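Long-range contacts in 2-c-methyl-d-erythritol 4-phosphate cytidylyltransferase (Streptococcus pneumoniae, PDB 2VSH), which transfers the cytidylyl group of CTP to D-ribitol 5-phosphate, making the activated ribitol used for teichoic acid precursors: residues Pro22-Leu26 and Trp58-Ala62; Glu106-His112 and Thr170-Cys176; Gln167-Pro171 and Gly213-Asn217. All blocks are in the same frame, centred on the assembly; numbering follows the deposited sequence.

Contact 1: residues Pro22-Leu26 and Trp58-Ala62; sequences PKQFL and WVSHA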
ATOM      1  N   PRO A  22      -0.295   6.786  20.636  1.00 36.26           N
ATOM      2  CA  PRO A  22      -1.023   6.740  19.359  1.00 34.39           C
ATOM      3  C   PRO A  22      -0.971   8.082  18.604  1.00 32.99           C
ATOM      4  O   PRO A  22      -1.144   9.161  19.242  1.00 32.64           O
ATOM      5  CB  PRO A  22      -2.462   6.423  19.790  1.00 33.97           C
ATOM      6  CG  PRO A  22      -2.552   6.834  21.286  1.00 35.22           C
ATOM      7  CD  PRO A  22      -1.159   7.175  21.770  1.00 36.10           C
ATOM      8  N   LYS A  23      -0.795   8.023  17.272  1.00 30.05           N
ATOM      9  CA  LYS A  23      -0.495   9.243  16.510  1.00 28.20           C
ATOM     10  C   LYS A  23      -1.572  10.328  16.520  1.00 26.01           C
ATOM     11  O   LYS A  23      -1.263  11.490  16.327  1.00 25.25           O
ATOM     12  CB  LYS A  23       0.031   8.943  15.106  1.00 28.18           C
ATOM     13  CG  LYS A  23       1.556   8.799  15.109  1.00 31.21           C
ATOM     14  CD  LYS A  23       2.015   7.753  14.154  1.00 32.69           C
ATOM     15  CE  LYS A  23       3.346   7.163  14.591  1.00 32.17           C
ATOM     16  NZ  LYS A  23       4.384   8.155  14.260  1.00 35.48           N
ATOM     17  N   GLN A  24      -2.818   9.959  16.798  1.00 24.48           N
ATOM     18  CA  GLN A  24      -3.916  10.937  16.799  1.00 22.93           C
ATOM     19  C   GLN A  24      -3.758  12.042  17.852  1.00 22.31           C
ATOM     20  O   GLN A  24      -4.331  13.120  17.697  1.00 21.43           O
ATOM     21  CB  GLN A  24      -5.265  10.251  16.955  1.00 22.67           C
ATOM     22  CG  GLN A  24      -5.501   9.659  18.322  1.00 25.31           C
ATOM     23  CD  GLN A  24      -5.210   8.186  18.353  1.00 30.69           C
ATOM     24  OE1 GLN A  24      -4.499   7.638  17.474  1.00 31.03           O
ATOM     25  NE2 GLN A  24      -5.749   7.514  19.371  1.00 30.78           N
ATOM     26  N   PHE A  25      -2.974  11.785  18.902  1.00 22.10           N
ATOM     27  CA  PHE A  25      -2.745  12.788  19.949  1.00 23.03           C
ATOM     28  C   PHE A  25      -1.524  13.660  19.685  1.00 23.23           C
ATOM     29  O   PHE A  25      -1.232  14.587  20.428  1.00 23.50           O
ATOM     30  CB  PHE A  25      -2.707  12.157  21.342  1.00 23.23           C
ATOM     31  CG  PHE A  25      -4.001  11.488  21.727  1.00 25.17           C
ATOM     32  CD1 PHE A  25      -5.200  12.194  21.696  1.00 24.16           C
ATOM     33  CD2 PHE A  25      -4.022  10.155  22.127  1.00 26.63           C
ATOM     34  CE1 PHE A  25      -6.411  11.580  22.035  1.00 24.31           C
ATOM     35  CE2 PHE A  25      -5.219   9.535  22.471  1.00 23.29           C
ATOM     36  CZ  PHE A  25      -6.415  10.248  22.425  1.00 23.83           C
ATOM     37  N   LEU A  26      -0.831  13.351  18.604  1.00 23.35           N
ATOM     38  CA  LEU A  26       0.304  14.128  18.151  1.00 24.57           C
ATOM     39  C   LEU A  26      -0.129  15.367  17.376  1.00 24.37           C
ATOM     40  O   LEU A  26      -1.132  15.347  16.666  1.00 22.52           O
ATOM     41  CB  LEU A  26       1.196  13.242  17.276  1.00 24.99           C
ATOM     42  CG  LEU A  26       2.561  12.897  17.861  1.00 29.08           C
ATOM     43  CD1 LEU A  26       2.543  12.760  19.372  1.00 29.63           C
ATOM     44  CD2 LEU A  26       3.130  11.639  17.189  1.00 31.34           C
ATOM     45  N   TRP A  58      -7.591   7.431  27.983  1.00 31.18           N
ATOM     46  CA  TRP A  58      -7.385   8.700  27.273  1.00 29.87           C
ATOM     47  C   TRP A  58      -8.677   9.500  27.068  1.00 28.71           C
ATOM     48  O   TRP A  58      -8.673  10.533  26.397  1.00 27.81           O
ATOM     49  CB  TRP A  58      -6.696   8.466  25.918  1.00 29.08           C
ATOM     50  CG  TRP A  58      -5.298   7.930  26.034  1.00 29.90           C
ATOM     51  CD1 TRP A  58      -4.939   6.629  26.237  1.00 31.21           C
ATOM     52  CD2 TRP A  58      -4.073   8.684  25.971  1.00 30.58           C
ATOM     53  NE1 TRP A  58      -3.561   6.521  26.301  1.00 32.47           N
ATOM     54  CE2 TRP A  58      -3.007   7.764  26.131  1.00 32.16           C
ATOM     55  CE3 TRP A  58      -3.773  10.040  25.780  1.00 30.10           C
ATOM     56  CZ2 TRP A  58      -1.654   8.158  26.109  1.00 33.12           C
ATOM     57  CZ3 TRP A  58      -2.430  10.434  25.751  1.00 32.26           C
ATOM     58  CH2 TRP A  58      -1.387   9.494  25.930  1.00 32.85           C
ATOM     59  N   VAL A  59      -9.782   9.028  27.643  1.00 29.00           N
ATOM     60  CA  VAL A  59     -11.050   9.741  27.522  1.00 27.78           C
ATOM     61  C   VAL A  59     -10.971  11.184  28.057  1.00 28.09           C
ATOM     62  O   VAL A  59     -11.319  12.121  27.339  1.00 27.64           O
ATOM     63  CB  VAL A  59     -12.237   8.929  28.127  1.00 28.54           C
ATOM     64  CG1 VAL A  59     -13.477   9.795  28.285  1.00 28.35           C
ATOM     65  CG2 VAL A  59     -12.551   7.729  27.240  1.00 26.54           C
ATOM     66  N   SER A  60     -10.502  11.378  29.288  1.00 29.30           N
ATOM     67  CA  SER A  60     -10.461  12.740  29.837  1.00 29.82           C
ATOM     68  C   SER A  60      -9.458  13.621  29.076  1.00 29.13           C
ATOM     69  O   SER A  60      -9.666  14.827  28.942  1.00 29.75           O
ATOM     70  CB  SER A  60     -10.201  12.758  31.342  1.00 31.44           C
ATOM     71  OG  SER A  60      -8.870  12.418  31.649  1.00 33.95           O
ATOM     72  N   HIS A  61      -8.393  13.013  28.566  1.00 27.68           N
ATOM     73  CA  HIS A  61      -7.433  13.740  27.745  1.00 26.69           C
ATOM     74  C   HIS A  61      -8.103  14.235  26.459  1.00 25.04           C
ATOM     75  O   HIS A  61      -7.994  15.411  26.111  1.00 25.14           O
ATOM     76  CB  HIS A  61      -6.202  12.890  27.429  1.00 26.25           C
ATOM     77  CG  HIS A  61      -5.240  13.564  26.507  1.00 25.55           C
ATOM     78  ND1 HIS A  61      -4.390  14.563  26.920  1.00 25.88           N
ATOM     79  CD2 HIS A  61      -5.027  13.412  25.179  1.00 24.97           C
ATOM     80  CE1 HIS A  61      -3.679  14.988  25.890  1.00 27.57           C
ATOM     81  NE2 HIS A  61      -4.047  14.306  24.819  1.00 25.26           N
ATOM     82  N   ALA A  62      -8.801  13.342  25.765  1.00 23.43           N
ATOM     83  CA  ALA A  62      -9.599  13.724  24.602  1.00 22.63           C
ATOM     84  C   ALA A  62     -10.598  14.852  24.917  1.00 22.93           C
ATOM     85  O   ALA A  62     -10.800  15.728  24.091  1.00 22.35           O
ATOM     86  CB  ALA A  62     -10.318  12.510  24.010  1.00 21.30           C
TER
HETATM   87  O   HOH W   1      -2.712  15.387  22.479  1.00 20.52           O

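Contact 2: residues Glu106-His112 and Thr170-Cys176; sequences EDIVVTH and TPQTFRC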
ATOM      1  N   GLU A 106     -33.267   3.541  10.708  1.00 27.80           N
ATOM      2  CA  GLU A 106     -32.757   4.350   9.611  1.00 27.35           C
ATOM      3  C   GLU A 106     -31.587   5.249  10.012  1.00 25.99           C
ATOM      4  O   GLU A 106     -30.912   5.796   9.142  1.00 25.63           O
ATOM      5  CB  GLU A 106     -33.875   5.143   8.906  1.00 28.89           C
ATOM      6  CG  GLU A 106     -34.840   4.269   8.053  1.00 33.09           C
ATOM      7  CD  GLU A 106     -34.103   3.323   7.079  1.00 36.01           C
ATOM      8  OE1 GLU A 106     -33.219   3.780   6.317  1.00 36.73           O
ATOM      9  OE2 GLU A 106     -34.406   2.108   7.078  1.00 39.76           O
ATOM     10  N   ASP A 107     -31.319   5.362  11.313  1.00 24.95           N
ATOM     11  CA  ASP A 107     -30.192   6.172  11.796  1.00 23.57           C
ATOM     12  C   ASP A 107     -28.855   5.627  11.292  1.00 22.60           C
ATOM     13  O   ASP A 107     -28.621   4.427  11.339  1.00 21.70           O
ATOM     14  CB  ASP A 107     -30.172   6.255  13.326  1.00 23.65           C
ATOM     15  CG  ASP A 107     -31.364   6.997  13.891  1.00 26.10           C
ATOM     16  OD1 ASP A 107     -31.933   7.863  13.191  1.00 28.11           O
ATOM     17  OD2 ASP A 107     -31.761   6.696  15.034  1.00 27.61           O
ATOM     18  N   ILE A 108     -27.993   6.522  10.811  1.00 22.05           N
ATOM     19  CA  ILE A 108     -26.755   6.153  10.127  1.00 21.41           C
ATOM     20  C   ILE A 108     -25.517   6.639  10.909  1.00 20.58           C
ATOM     21  O   ILE A 108     -25.572   7.670  11.578  1.00 20.93           O
ATOM     22  CB  ILE A 108     -26.774   6.743   8.689  1.00 22.34           C
ATOM     23  CG1 ILE A 108     -27.638   5.882   7.765  1.00 24.04           C
ATOM     24  CG2 ILE A 108     -25.366   6.872   8.108  1.00 20.49           C
ATOM     25  CD1 ILE A 108     -28.162   6.655   6.557  1.00 28.81           C
ATOM     26  N   VAL A 109     -24.419   5.879  10.859  1.00 18.99           N
ATOM     27  CA  VAL A 109     -23.145   6.339  11.393  1.00 18.68           C
ATOM     28  C   VAL A 109     -22.108   6.378  10.276  1.00 18.15           C
ATOM     29  O   VAL A 109     -21.956   5.410   9.527  1.00 19.44           O
ATOM     30  CB  VAL A 109     -22.635   5.513  12.633  1.00 18.10           C
ATOM     31  CG1 VAL A 109     -22.333   4.042  12.278  1.00 18.60           C
ATOM     32  CG2 VAL A 109     -21.401   6.167  13.265  1.00 17.40           C
ATOM     33  N   VAL A 110     -21.441   7.518  10.150  1.00 17.57           N
ATOM     34  CA  VAL A 110     -20.289   7.662   9.259  1.00 16.96           C
ATOM     35  C   VAL A 110     -19.031   7.405  10.091  1.00 16.59           C
ATOM     36  O   VAL A 110     -18.579   8.290  10.822  1.00 16.85           O
ATOM     37  CB  VAL A 110     -20.247   9.078   8.582  1.00 16.64           C
ATOM     38  CG1 VAL A 110     -19.038   9.210   7.633  1.00 17.85           C
ATOM     39  CG2 VAL A 110     -21.531   9.364   7.796  1.00 18.62           C
ATOM     40  N   THR A 111     -18.481   6.185  10.000  1.00 16.83           N
ATOM     41  CA  THR A 111     -17.288   5.806  10.752  1.00 16.38           C
ATOM     42  C   THR A 111     -16.008   6.190  10.012  1.00 16.52           C
ATOM     43  O   THR A 111     -15.938   6.091   8.787  1.00 16.44           O
ATOM     44  CB  THR A 111     -17.239   4.283  11.130  1.00 17.74           C
ATOM     45  OG1 THR A 111     -17.000   3.488   9.958  1.00 16.64           O
ATOM     46  CG2 THR A 111     -18.534   3.836  11.827  1.00 17.24           C
ATOM     47  N   HIS A 112     -14.998   6.645  10.764  1.00 15.82           N
ATOM     48  CA  HIS A 112     -13.794   7.194  10.151  1.00 15.82           C
ATOM     49  C   HIS A 112     -12.620   7.135  11.129  1.00 16.13           C
ATOM     50  O   HIS A 112     -12.792   7.402  12.323  1.00 16.76           O
ATOM     51  CB  HIS A 112     -14.050   8.651   9.696  1.00 15.08           C
ATOM     52  CG  HIS A 112     -12.919   9.253   8.921  1.00 15.41           C
ATOM     53  ND1 HIS A 112     -12.567   8.818   7.660  1.00 16.05           N
ATOM     54  CD2 HIS A 112     -12.049  10.246   9.235  1.00 14.74           C
ATOM     55  CE1 HIS A 112     -11.540   9.531   7.223  1.00 15.92           C
ATOM     56  NE2 HIS A 112     -11.196  10.392   8.166  1.00 15.46           N
ATOM     57  N   THR A 170     -11.215   5.035   4.827  1.00 18.82           N
ATOM     58  CA  THR A 170     -12.464   5.366   5.503  1.00 18.58           C
ATOM     59  C   THR A 170     -12.879   6.765   5.018  1.00 18.49           C
ATOM     60  O   THR A 170     -12.036   7.486   4.493  1.00 19.18           O
ATOM     61  CB  THR A 170     -12.389   5.213   7.050  1.00 17.42           C
ATOM     62  OG1 THR A 170     -11.637   6.280   7.646  1.00 18.36           O
ATOM     63  CG2 THR A 170     -11.810   3.841   7.462  1.00 18.70           C
ATOM     64  N   PRO A 171     -14.158   7.165   5.204  1.00 19.03           N
ATOM     65  CA  PRO A 171     -15.295   6.523   5.905  1.00 18.52           C
ATOM     66  C   PRO A 171     -15.799   5.143   5.462  1.00 18.42           C
ATOM     67  O   PRO A 171     -15.601   4.704   4.328  1.00 19.21           O
ATOM     68  CB  PRO A 171     -16.426   7.562   5.784  1.00 19.01           C
ATOM     69  CG  PRO A 171     -15.755   8.850   5.605  1.00 18.99           C
ATOM     70  CD  PRO A 171     -14.525   8.518   4.748  1.00 19.20           C
ATOM     71  N   GLN A 172     -16.439   4.477   6.415  1.00 17.97           N
ATOM     72  CA  GLN A 172     -17.279   3.325   6.182  1.00 18.58           C
ATOM     73  C   GLN A 172     -18.605   3.652   6.859  1.00 18.47           C
ATOM     74  O   GLN A 172     -18.647   3.969   8.055  1.00 17.41           O
ATOM     75  CB  GLN A 172     -16.641   2.064   6.765  1.00 18.28           C
ATOM     76  CG  GLN A 172     -15.278   1.769   6.177  1.00 18.47           C
ATOM     77  CD  GLN A 172     -14.639   0.474   6.677  1.00 19.37           C
ATOM     78  OE1 GLN A 172     -13.991  -0.231   5.909  1.00 21.73           O
ATOM     79  NE2 GLN A 172     -14.804   0.169   7.960  1.00 19.64           N
ATOM     80  N   THR A 173     -19.683   3.594   6.082  1.00 19.25           N
ATOM     81  CA  THR A 173     -20.960   4.181   6.481  1.00 19.72           C
ATOM     82  C   THR A 173     -22.100   3.163   6.384  1.00 20.30           C
ATOM     83  O   THR A 173     -22.193   2.399   5.424  1.00 19.69           O
ATOM     84  CB  THR A 173     -21.259   5.442   5.616  1.00 20.58           C
ATOM     85  OG1 THR A 173     -20.187   6.378   5.793  1.00 20.45           O
ATOM     86  CG2 THR A 173     -22.589   6.106   6.001  1.00 20.37           C
ATOM     87  N   PHE A 174     -22.960   3.152   7.399  1.00 20.63           N
ATOM     88  CA  PHE A 174     -24.012   2.157   7.489  1.00 21.42           C
ATOM     89  C   PHE A 174     -25.024   2.505   8.584  1.00 21.76           C
ATOM     90  O   PHE A 174     -24.751   3.328   9.449  1.00 20.78           O
ATOM     91  CB  PHE A 174     -23.395   0.748   7.721  1.00 21.20           C
ATOM     92  CG  PHE A 174     -22.247   0.731   8.694  1.00 20.15           C
ATOM     93  CD1 PHE A 174     -22.464   0.907  10.056  1.00 21.07           C
ATOM     94  CD2 PHE A 174     -20.943   0.535   8.248  1.00 19.58           C
ATOM     95  CE1 PHE A 174     -21.390   0.905  10.950  1.00 20.36           C
ATOM     96  CE2 PHE A 174     -19.879   0.524   9.135  1.00 18.47           C
ATOM     97  CZ  PHE A 174     -20.104   0.714  10.488  1.00 19.34           C
ATOM     98  N   ARG A 175     -26.185   1.858   8.545  1.00 22.10           N
ATOM     99  CA  ARG A 175     -27.200   2.031   9.589  1.00 22.68           C
ATOM    100  C   ARG A 175     -26.680   1.402  10.865  1.00 22.87           C
ATOM    101  O   ARG A 175     -26.122   0.301  10.840  1.00 22.87           O
ATOM    102  CB  ARG A 175     -28.530   1.411   9.156  1.00 23.15           C
ATOM    103  CG  ARG A 175     -29.252   2.234   8.089  1.00 22.22           C
ATOM    104  CD  ARG A 175     -30.199   1.420   7.212  1.00 24.86           C
ATOM    105  NE  ARG A 175     -30.525   2.234   6.041  1.00 27.09           N
ATOM    106  CZ  ARG A 175     -29.831   2.265   4.900  1.00 27.84           C
ATOM    107  NH1 ARG A 175     -28.766   1.498   4.709  1.00 26.84           N
ATOM    108  NH2 ARG A 175     -30.213   3.078   3.934  1.00 29.87           N
ATOM    109  N   CYS A 176     -26.801   2.137  11.968  1.00 23.10           N
ATOM    110  CA  CYS A 176     -26.318   1.687  13.276  1.00 22.02           C
ATOM    111  C   CYS A 176     -26.907   0.333  13.659  1.00 22.86           C
ATOM    112  O   CYS A 176     -26.170  -0.544  14.077  1.00 22.59           O
ATOM    113  CB  CYS A 176     -26.696   2.706  14.350  1.00 21.99           C
ATOM    114  SG  CYS A 176     -25.941   4.342  14.154  1.00 22.52           S
TER

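Contact 3: residues Gln167-Pro171 and Gly213-Asn217; sequences QGQTP and GEYSN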
ATOM      1  N   GLN A 167      -7.712   0.199  -2.920  1.00 25.29           N
ATOM      2  CA  GLN A 167      -7.193   0.412  -1.574  1.00 25.19           C
ATOM      3  C   GLN A 167      -8.339   0.924  -0.696  1.00 24.18           C
ATOM      4  O   GLN A 167      -8.995   1.928  -1.021  1.00 23.48           O
ATOM      5  CB  GLN A 167      -6.033   1.413  -1.577  1.00 27.77           C
ATOM      6  CG  GLN A 167      -5.590   1.865  -0.188  1.00 30.44           C
ATOM      7  CD  GLN A 167      -4.775   3.148  -0.212  1.00 35.25           C
ATOM      8  OE1 GLN A 167      -5.223   4.198   0.264  1.00 37.07           O
ATOM      9  NE2 GLN A 167      -3.576   3.073  -0.773  1.00 38.98           N
ATOM     10  N   GLY A 168      -8.589   0.208   0.396  1.00 23.20           N
ATOM     11  CA  GLY A 168      -9.657   0.550   1.320  1.00 23.08           C
ATOM     12  C   GLY A 168      -9.244   1.705   2.192  1.00 24.56           C
ATOM     13  O   GLY A 168      -8.153   1.708   2.748  1.00 25.72           O
ATOM     14  N   GLN A 169     -10.128   2.691   2.312  1.00 18.90           N
ATOM     15  CA  GLN A 169      -9.898   3.819   3.191  1.00 19.27           C
ATOM     16  C   GLN A 169     -11.069   3.900   4.151  1.00 19.35           C
ATOM     17  O   GLN A 169     -11.816   2.941   4.288  1.00 20.12           O
ATOM     18  CB  GLN A 169      -9.770   5.114   2.389  1.00 19.56           C
ATOM     19  CG  GLN A 169      -8.710   5.087   1.282  1.00 19.94           C
ATOM     20  CD  GLN A 169      -8.550   6.449   0.598  1.00 21.50           C
ATOM     21  OE1 GLN A 169      -9.514   7.208   0.445  1.00 19.16           O
ATOM     22  NE2 GLN A 169      -7.323   6.764   0.200  1.00 21.38           N
ATOM     23  N   THR A 170     -11.215   5.035   4.827  1.00 18.82           N
ATOM     24  CA  THR A 170     -12.464   5.366   5.503  1.00 18.58           C
ATOM     25  C   THR A 170     -12.879   6.765   5.018  1.00 18.49           C
ATOM     26  O   THR A 170     -12.036   7.486   4.493  1.00 19.18           O
ATOM     27  CB  THR A 170     -12.389   5.213   7.050  1.00 17.42           C
ATOM     28  OG1 THR A 170     -11.637   6.280   7.646  1.00 18.36           O
ATOM     29  CG2 THR A 170     -11.810   3.841   7.462  1.00 18.70           C
ATOM     30  N   PRO A 171     -14.158   7.165   5.204  1.00 19.03           N
ATOM     31  CA  PRO A 171     -15.295   6.523   5.905  1.00 18.52           C
ATOM     32  C   PRO A 171     -15.799   5.143   5.462  1.00 18.42           C
ATOM     33  O   PRO A 171     -15.601   4.704   4.328  1.00 19.21           O
ATOM     34  CB  PRO A 171     -16.426   7.562   5.784  1.00 19.01           C
ATOM     35  CG  PRO A 171     -15.755   8.850   5.605  1.00 18.99           C
ATOM     36  CD  PRO A 171     -14.525   8.518   4.748  1.00 19.20           C
ATOM     37  N   GLY A 213     -12.616   7.729  -2.588  1.00 26.40           N
ATOM     38  CA  GLY A 213     -11.674   8.281  -1.628  1.00 26.22           C
ATOM     39  C   GLY A 213     -10.773   9.286  -2.305  1.00 27.49           C
ATOM     40  O   GLY A 213     -11.140   9.868  -3.324  1.00 28.54           O
ATOM     41  N   GLU A 214      -9.595   9.505  -1.729  1.00 27.87           N
ATOM     42  CA  GLU A 214      -8.597  10.386  -2.317  1.00 29.34           C
ATOM     43  C   GLU A 214      -7.232   9.848  -1.937  1.00 28.60           C
ATOM     44  O   GLU A 214      -7.058   9.314  -0.837  1.00 26.91           O
ATOM     45  CB  GLU A 214      -8.766  11.802  -1.763  1.00 29.92           C
ATOM     46  CG  GLU A 214      -8.519  12.905  -2.752  1.00 35.87           C
ATOM     47  CD  GLU A 214      -9.618  13.030  -3.783  1.00 39.35           C
ATOM     48  OE1 GLU A 214      -9.341  12.736  -4.958  1.00 42.16           O
ATOM     49  OE2 GLU A 214     -10.753  13.416  -3.427  1.00 41.87           O
ATOM     50  N   TYR A 215      -6.258   9.976  -2.837  1.00 29.14           N
ATOM     51  CA  TYR A 215      -4.907   9.528  -2.516  1.00 29.51           C
ATOM     52  C   TYR A 215      -4.322  10.310  -1.340  1.00 28.49           C
ATOM     53  O   TYR A 215      -3.534   9.781  -0.556  1.00 28.56           O
ATOM     54  CB  TYR A 215      -4.013   9.541  -3.767  1.00 31.57           C
ATOM     55  CG  TYR A 215      -4.430   8.427  -4.692  1.00 33.09           C
ATOM     56  CD1 TYR A 215      -5.063   8.690  -5.903  1.00 34.67           C
ATOM     57  CD2 TYR A 215      -4.261   7.096  -4.312  1.00 33.65           C
ATOM     58  CE1 TYR A 215      -5.484   7.643  -6.740  1.00 35.38           C
ATOM     59  CE2 TYR A 215      -4.677   6.051  -5.133  1.00 35.04           C
ATOM     60  CZ  TYR A 215      -5.281   6.326  -6.335  1.00 34.89           C
ATOM     61  OH  TYR A 215      -5.688   5.270  -7.125  1.00 35.92           O
ATOM     62  N   SER A 216      -4.768  11.552  -1.203  1.00 28.07           N
ATOM     63  CA  SER A 216      -4.396  12.427  -0.093  1.00 28.47           C
ATOM     64  C   SER A 216      -5.092  12.044   1.228  1.00 26.88           C
ATOM     65  O   SER A 216      -4.685  12.514   2.281  1.00 26.64           O
ATOM     66  CB  SER A 216      -4.738  13.883  -0.447  1.00 29.06           C
ATOM     67  OG  SER A 216      -6.149  14.009  -0.593  1.00 29.35           O
ATOM     68  N   ASN A 217      -6.126  11.199   1.178  1.00 25.53           N
ATOM     69  CA  ASN A 217      -6.785  10.703   2.417  1.00 24.85           C
ATOM     70  C   ASN A 217      -5.858   9.740   3.200  1.00 24.86           C
ATOM     71  O   ASN A 217      -6.247   8.625   3.575  1.00 24.22           O
ATOM     72  CB  ASN A 217      -8.147  10.081   2.091  1.00 23.41           C
ATOM     73  CG  ASN A 217      -8.984   9.724   3.333  1.00 23.81           C
ATOM     74  OD1 ASN A 217      -8.820  10.283   4.418  1.00 20.93           O
ATOM     75  ND2 ASN A 217      -9.927   8.810   3.142  1.00 24.02           N
TER

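Contact 1: residues Pro22-Leu26 and Trp58-Ala62
Phe25 presses one side of its ring against both Trp58 and His61, and nearly all the close packing of the contact is round it. Its plane is only 12° from that of the six-membered ring of Trp58, but the two are slid apart and barely overlap; Phe25 CE2 comes 3.6 Å from Trp58 CE3. His61 meets the same phenyl group differently, in a T-shaped pair with the planes at 85°: the imidazole edge points at a face of Phe25, with His61 CD2 3.7 Å from Phe25 CD1. The aliphatic CG of Gln24 lies over the centre of the opposite face. His61, whose chi1 of 176° swings the ring away from its amide nitrogen, directs NE2 toward a water, 2.9 Å away, which donates to Phe25 O and so bridges the segments, between which no direct hydrogen bond forms. Packing slackens outward, where exposed Pro22 offers CD to Trp58 CZ2 at 4.5 Å, and inward Ala62 CB is equally far from Phe25 CE1. Deeper, Val54 of strand 50-54 backs both Phe25 and Ala62. Phe25, Trp58 and His61 form an aromatic cluster at the surface, joining the 3-10 turn 23-25 to the first turn of helix 59-69 in the nucleotidyltransferase fold.

Contact 2: residues Glu106-His112 and Thr170-Cys176
The phenyl ring of Phe174 is approached obliquely by two strand neighbours, Val109 CG1 at 3.5 Å from CE1 and Thr111 CG2 at 3.7 Å from CZ, and outside the pair it meets the rings of Phe179 and Phe201. Its chi1 of 41° sets CG between the backbone N and the carbonyl carbon, which lays the ring alongside Val109. Pro171 N packs at the edge of the His112 imidazole, whose ND1 is 2.7 Å from Thr170 OG1, itself hydrogen-bonded to Asp113 N, and whose NE2 is hydrogen-bonded to Arg116 O. The Arg175 guanidinium takes Glu106 OE1 at its edge, almost in plane: a salt bridge from NE, 3.1 Å long and straight (171°), although the carboxylate oxygen is met from above its own plane. His134 O binds NH1 of the same arginine. Between these ends, paired backbone bonds join Val109 with Phe174 and Thr111 with Gln172, and Cys176 N continues the ladder to Asp107 O. Gln172 O is gripped twice by one residue, by Thr111 N and by Thr111 OG1, the latter at 2.6 Å. On the face opposite Val109, Thr111 and Phe174, Val110 CG1 packs on Pro171 CB at 3.6 Å, and Ile108 CG2 touches Thr173 CG2, against helix 121-133. This antiparallel pairing of strands 108-113 and 165-175 lies in the middle of the seven-stranded mixed sheet of a GT-A-type, Rossmann-like nucleotidyltransferase domain.

Contact 3: residues Gln167-Pro171 and Gly213-Asn217
Strand 165-175 turns a corner at Thr170, before the cis peptide bond to Pro171, and faces a type I beta turn, Glu214-Asn217, in the loop that follows strand 208-212. In this GT-A-type fold the contact ties the bend of an inner strand to the loop leaving an outermost strand of the sheet within this chain. The turn is closed by Asn217 N bonding to Glu214 O at 2.9 Å. Into it reaches Gln169, its chain extended beyond CG (chi2 -175°) so that the amide arrives at the backbone of Glu214 and grips it twice: NE2 donates to Glu214 O at 2.8 Å, and OE1 accepts from Glu214 N at 3.2 Å. NE2 and Asn217 N come to Glu214 O from opposite faces of its plane. The bonds to Glu214 set the rotation of the Gln169 amide; a weak one from NE2 to Gln167 OE1 (3.3 Å) only adds to it. OE1 also takes Asn217 ND2, but from well above the carbonyl plane, and the two amides stand nearly perpendicular at 87°. Glu214 OE2 forms a salt bridge with Arg122 and Arg116 NH1 binds Asn217 O, while Gly168 makes backbone hydrogen bonds to the second subunit. The two N-H groups of Asn217 ND2 go to different acceptors: one to Gln169 OE1, the other to Thr170 O, 2.8 Å away, nearly in line with its C=O bond and in the Asn217 amide plane.

How the contacts relate
Contact 1 is a surface contact, whereas contacts 2 and 3 are buried and continuous with each other: they share Thr170 and Pro171 on strand 165-175, and His112 CE1 packs against Asn217 OD1 where they meet. Contact 1 lies apart, its centre about 22 Å from contact 2's and about 23 Å from contact 3's. Chemistry follows place. A cluster of aromatic rings and a bridging water join a loop to a helix in contact 1; a backbone ladder and mostly apolar packing with some threonines on both faces make the sheet interior in contact 2; buried amides satisfy loop backbone in contact 3. Thr170, common to the last two, lies close to Arg86 of the CTP-binding residues.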